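Local coordinates for protein activating signal cointegrator 1 complex subunit 2 (PDB 6YXQ) that binds polyubiquitin chains and recruits ASCC3 and ALKBH3 to sites of DNA damage, and also takes part in the rescue of stalled ribosomes, at residues Glu293-Ile298 against Gln314-Ser319; Leu337-Ser342 against Ser382-Ala387. All coordinates share one frame; numbering follows the deposited sequence.

Interaction 1. Residues Glu293-Ile298 against Gln314-Ser319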
# COMPACT_ATOMS: atom_id res chain seq x y z
N GLU B 293 -16.87 8.51 27.45
CA GLU B 293 -17.56 7.25 27.74
C GLU B 293 -16.66 6.05 27.48
O GLU B 293 -16.59 5.13 28.30
CB GLU B 293 -18.85 7.16 26.91
CG GLU B 293 -19.68 5.92 27.16
CD GLU B 293 -20.18 5.83 28.59
OE1 GLU B 293 -20.56 6.88 29.15
OE2 GLU B 293 -20.19 4.71 29.15
N MSE B 294 -15.94 6.06 26.36
CA MSE B 294 -15.05 4.96 26.01
C MSE B 294 -13.85 4.87 26.94
O MSE B 294 -13.42 3.78 27.30
CB MSE B 294 -14.57 5.11 24.57
CG MSE B 294 -15.64 5.45 23.55
SE MSE B 294 -14.99 4.84 21.82
CE MSE B 294 -15.21 6.35 20.68
N GLU B 295 -13.32 6.03 27.33
CA GLU B 295 -12.29 6.06 28.36
C GLU B 295 -12.76 5.36 29.63
O GLU B 295 -12.09 4.44 30.13
CB GLU B 295 -11.89 7.50 28.67
CG GLU B 295 -10.58 7.95 28.04
CD GLU B 295 -10.06 9.23 28.66
OE1 GLU B 295 -9.05 9.77 28.17
OE2 GLU B 295 -10.67 9.69 29.65
N SER B 296 -13.92 5.77 30.15
CA SER B 296 -14.40 5.19 31.40
C SER B 296 -14.69 3.70 31.25
O SER B 296 -14.40 2.92 32.16
CB SER B 296 -15.66 5.92 31.88
OG SER B 296 -16.15 5.31 33.07
N ALA B 297 -15.24 3.30 30.10
CA ALA B 297 -15.57 1.89 29.91
C ALA B 297 -14.31 1.03 29.86
O ALA B 297 -14.26 -0.04 30.48
CB ALA B 297 -16.39 1.72 28.64
N ILE B 298 -13.30 1.48 29.11
CA ILE B 298 -12.05 0.73 29.03
C ILE B 298 -11.42 0.61 30.41
O ILE B 298 -10.98 -0.48 30.83
CB ILE B 298 -11.09 1.41 28.03
CG1 ILE B 298 -11.56 1.19 26.59
CG2 ILE B 298 -9.69 0.89 28.19
CD1 ILE B 298 -10.60 1.71 25.56
N GLN B 314 -4.27 2.04 24.39
CA GLN B 314 -3.24 2.60 23.52
C GLN B 314 -3.86 3.14 22.24
O GLN B 314 -3.55 4.27 21.81
CB GLN B 314 -2.19 1.54 23.19
CG GLN B 314 -1.36 1.11 24.38
CD GLN B 314 -0.42 2.20 24.84
OE1 GLN B 314 0.28 2.82 24.03
NE2 GLN B 314 -0.40 2.45 26.14
N ARG B 315 -4.74 2.36 21.62
CA ARG B 315 -5.37 2.78 20.37
C ARG B 315 -6.26 4.00 20.57
O ARG B 315 -6.27 4.91 19.73
CB ARG B 315 -6.18 1.63 19.78
CG ARG B 315 -5.33 0.41 19.47
CD ARG B 315 -6.10 -0.70 18.77
NE ARG B 315 -5.22 -1.84 18.53
CZ ARG B 315 -4.37 -1.92 17.51
NH1 ARG B 315 -4.31 -0.93 16.63
NH2 ARG B 315 -3.60 -2.99 17.38
N LEU B 316 -7.01 4.05 21.67
CA LEU B 316 -7.87 5.20 21.94
C LEU B 316 -7.06 6.47 22.12
O LEU B 316 -7.41 7.53 21.58
CB LEU B 316 -8.74 4.93 23.17
CG LEU B 316 -9.76 6.02 23.51
CD1 LEU B 316 -10.68 6.27 22.32
CD2 LEU B 316 -10.55 5.67 24.77
N SER B 317 -5.97 6.40 22.89
CA SER B 317 -5.13 7.58 23.08
C SER B 317 -4.48 8.01 21.77
O SER B 317 -4.41 9.21 21.46
CB SER B 317 -4.08 7.31 24.15
OG SER B 317 -4.66 6.60 25.23
N HIS B 318 -4.02 7.04 20.98
CA HIS B 318 -3.51 7.34 19.65
C HIS B 318 -4.56 8.04 18.79
O HIS B 318 -4.26 9.01 18.09
CB HIS B 318 -3.03 6.04 18.99
CG HIS B 318 -2.68 6.18 17.55
ND1 HIS B 318 -1.41 6.51 17.12
CD2 HIS B 318 -3.42 6.01 16.42
CE1 HIS B 318 -1.39 6.55 15.80
NE2 HIS B 318 -2.59 6.25 15.35
N SER B 319 -5.82 7.58 18.87
CA SER B 319 -6.87 8.18 18.05
C SER B 319 -7.16 9.61 18.49
O SER B 319 -7.39 10.48 17.65
CB SER B 319 -8.15 7.34 18.11
OG SER B 319 -7.86 5.96 18.10
O HOH W 1 -7.77 7.71 26.16
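Leu316 points one branch, CD2, at the wall formed by Met294, Glu295 and Ile298. The two segments belong to an antiparallel α-helical hairpin, helix 279-300 followed after a short loop by helix 306-340, in the N-terminal ASCC3-binding part of the protein. The axes of the segments lie 11.0 Å apart with 161° between their directions, a spacing that one leucine bridges. Its CG stands anti to the backbone N (chi1 -176°) and CD2 continues the extended line, so that the methyl reaches the backbone of the other helix, 3.8 Å from Glu295 N. Around this methyl the partners come from different sides. Met294, a selenomethionine here, sets its CB 4.1 Å from Leu316 CD2. The Glu295 side chain passes Leu316 at about a right angle, its CG 4.0 Å from CD2, while Ile298 slants across with CD1 4.0 Å from that same carbon. Ile298 also touches Leu186 of the ASCC3 chain, and Gln314 and His318 hydrogen-bond to backbone nitrogens of that chain. Beyond its apolar stem Glu295 turns polar: the carboxylate forms a salt bridge with Arg366, and its OE1 accepts a hydrogen bond from a water at 3.1 Å. The same water donates a weak bond to Ser317 OG, a hydroxyl that is also bonded to Trp313 O one turn earlier.

Interaction 2. Residues Leu337-Ser342 against Ser382-Ala387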
# COMPACT_ATOMS: atom_id res chain seq x y z
N LEU B 337 -1.35 29.62 8.46
CA LEU B 337 -0.42 29.69 7.33
C LEU B 337 -0.74 30.83 6.38
O LEU B 337 0.19 31.55 5.99
CB LEU B 337 -0.39 28.33 6.63
CG LEU B 337 0.18 28.18 5.21
CD1 LEU B 337 1.56 28.78 5.08
CD2 LEU B 337 0.19 26.72 4.84
N PRO B 338 -1.99 31.06 5.96
CA PRO B 338 -2.27 32.21 5.08
C PRO B 338 -1.91 33.55 5.69
O PRO B 338 -1.59 34.49 4.95
CB PRO B 338 -3.78 32.11 4.84
CG PRO B 338 -4.10 30.68 5.05
CD PRO B 338 -3.19 30.22 6.14
N ILE B 339 -1.95 33.67 7.01
CA ILE B 339 -1.62 34.93 7.67
C ILE B 339 -0.11 35.16 7.65
O ILE B 339 0.37 36.27 7.38
CB ILE B 339 -2.17 34.94 9.10
CG1 ILE B 339 -3.68 35.18 9.09
CG2 ILE B 339 -1.48 35.98 9.92
CD1 ILE B 339 -4.30 34.98 10.45
N LEU B 340 0.67 34.11 7.97
CA LEU B 340 2.12 34.23 8.01
C LEU B 340 2.69 34.61 6.66
O LEU B 340 3.50 35.54 6.55
CB LEU B 340 2.73 32.91 8.50
CG LEU B 340 4.24 32.87 8.75
CD1 LEU B 340 4.56 33.54 10.07
CD2 LEU B 340 4.74 31.44 8.72
N GLU B 341 2.29 33.90 5.61
CA GLU B 341 2.61 34.30 4.25
C GLU B 341 1.77 35.51 3.85
O GLU B 341 0.80 35.88 4.52
CB GLU B 341 2.34 33.14 3.29
CG GLU B 341 3.22 31.93 3.51
CD GLU B 341 2.84 30.77 2.60
OE1 GLU B 341 3.72 29.96 2.26
OE2 GLU B 341 1.64 30.67 2.24
N SER B 342 2.16 36.15 2.75
CA SER B 342 1.29 37.03 1.98
C SER B 342 0.65 38.11 2.85
O SER B 342 -0.56 38.34 2.82
CB SER B 342 0.22 36.22 1.27
OG SER B 342 -0.71 35.75 2.23
N SER B 382 -2.15 34.78 19.76
CA SER B 382 -1.15 35.84 19.64
C SER B 382 -0.66 36.00 18.21
O SER B 382 -0.25 37.10 17.83
CB SER B 382 0.02 35.58 20.58
OG SER B 382 0.43 34.24 20.51
N LEU B 383 -0.70 34.94 17.40
CA LEU B 383 -0.35 35.09 15.98
C LEU B 383 -1.30 36.06 15.29
O LEU B 383 -0.87 36.98 14.58
CB LEU B 383 -0.38 33.73 15.29
CG LEU B 383 0.63 32.70 15.73
CD1 LEU B 383 0.47 31.43 14.92
CD2 LEU B 383 2.02 33.26 15.58
N LEU B 384 -2.61 35.85 15.48
CA LEU B 384 -3.58 36.78 14.92
C LEU B 384 -3.38 38.18 15.48
O LEU B 384 -3.46 39.17 14.74
CB LEU B 384 -5.00 36.30 15.22
CG LEU B 384 -5.22 34.79 15.19
CD1 LEU B 384 -6.52 34.47 15.88
CD2 LEU B 384 -5.24 34.28 13.76
N GLN B 385 -3.12 38.29 16.78
CA GLN B 385 -2.97 39.60 17.40
C GLN B 385 -1.74 40.33 16.87
O GLN B 385 -1.75 41.55 16.70
CB GLN B 385 -2.91 39.47 18.92
CG GLN B 385 -4.25 39.10 19.57
CD GLN B 385 -4.15 38.93 21.09
OE1 GLN B 385 -3.24 38.27 21.60
NE2 GLN B 385 -5.10 39.53 21.81
N GLN B 386 -0.66 39.59 16.60
CA GLN B 386 0.54 40.18 16.02
C GLN B 386 0.30 40.62 14.59
O GLN B 386 0.74 41.70 14.18
CB GLN B 386 1.70 39.18 16.05
CG GLN B 386 2.31 38.87 17.41
CD GLN B 386 3.23 37.66 17.37
OE1 GLN B 386 3.67 37.24 16.29
NE2 GLN B 386 3.51 37.08 18.53
N ALA B 387 -0.39 39.79 13.81
CA ALA B 387 -0.56 40.08 12.39
C ALA B 387 -1.52 41.23 12.17
O ALA B 387 -1.29 42.09 11.31
CB ALA B 387 -1.02 38.83 11.67
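No flat side-chain group separates Ile339 from Leu384 and Ala387; the contact is entirely aliphatic, and the aromatic rings beside it come from helix 348-359. There Phe350 packs against Ile339 and Phe354 against Leu384. Between the two segments the work is done by the two arms of Ile339. Ile339 CG2, anti to the backbone N, meets the CB of Ala387 at 3.4 Å. The longer arm, with CG1 beside the backbone N and nearly straight at chi2 (171°), carries Ile339 CD1 to within 3.5 Å of Leu384 CD2. Leu384 leaves its helix across the direction of the contact rather than into it, and its side chain meets that of Ile339 at about a right angle, methyl against methyl. This is helix-helix packing in an α-helical domain, made where helix 306-340 and helix 377-387 both come to their C-terminal ends. Ala387 is the last residue of its helix, and the CA atoms of Ile339 and Ala387 are 7.1 Å apart, consistent with the small side chain of Ala387. Pro338, whose nitrogen has no hydrogen to give to the preceding turn, marks a kink just before Ile339. Ile347, in the loop that follows helix 306-340, touches both Ile339 and Ala387, and Leu336, one turn before Ile339 on helix 306-340, packs on Leu384.

Both contacts draw on helix 306-340, interaction 1 in its first half and interaction 2 at its C-terminal end, with centres 35 Å apart and nearest atoms about 22 Å apart. Each is a buried apolar contact without a direct hydrogen bond between its segments. Interaction 1 joins neighbours in sequence and is edged by charge and water, close to where the ASCC3 chain docks. Interaction 2 brings together helices separated by two others along the chain; its touching side chains have no polar ends, and no other protein chain reaches its segments. It also lies farther from the centre of the chain, beside exposed residues at the helix end.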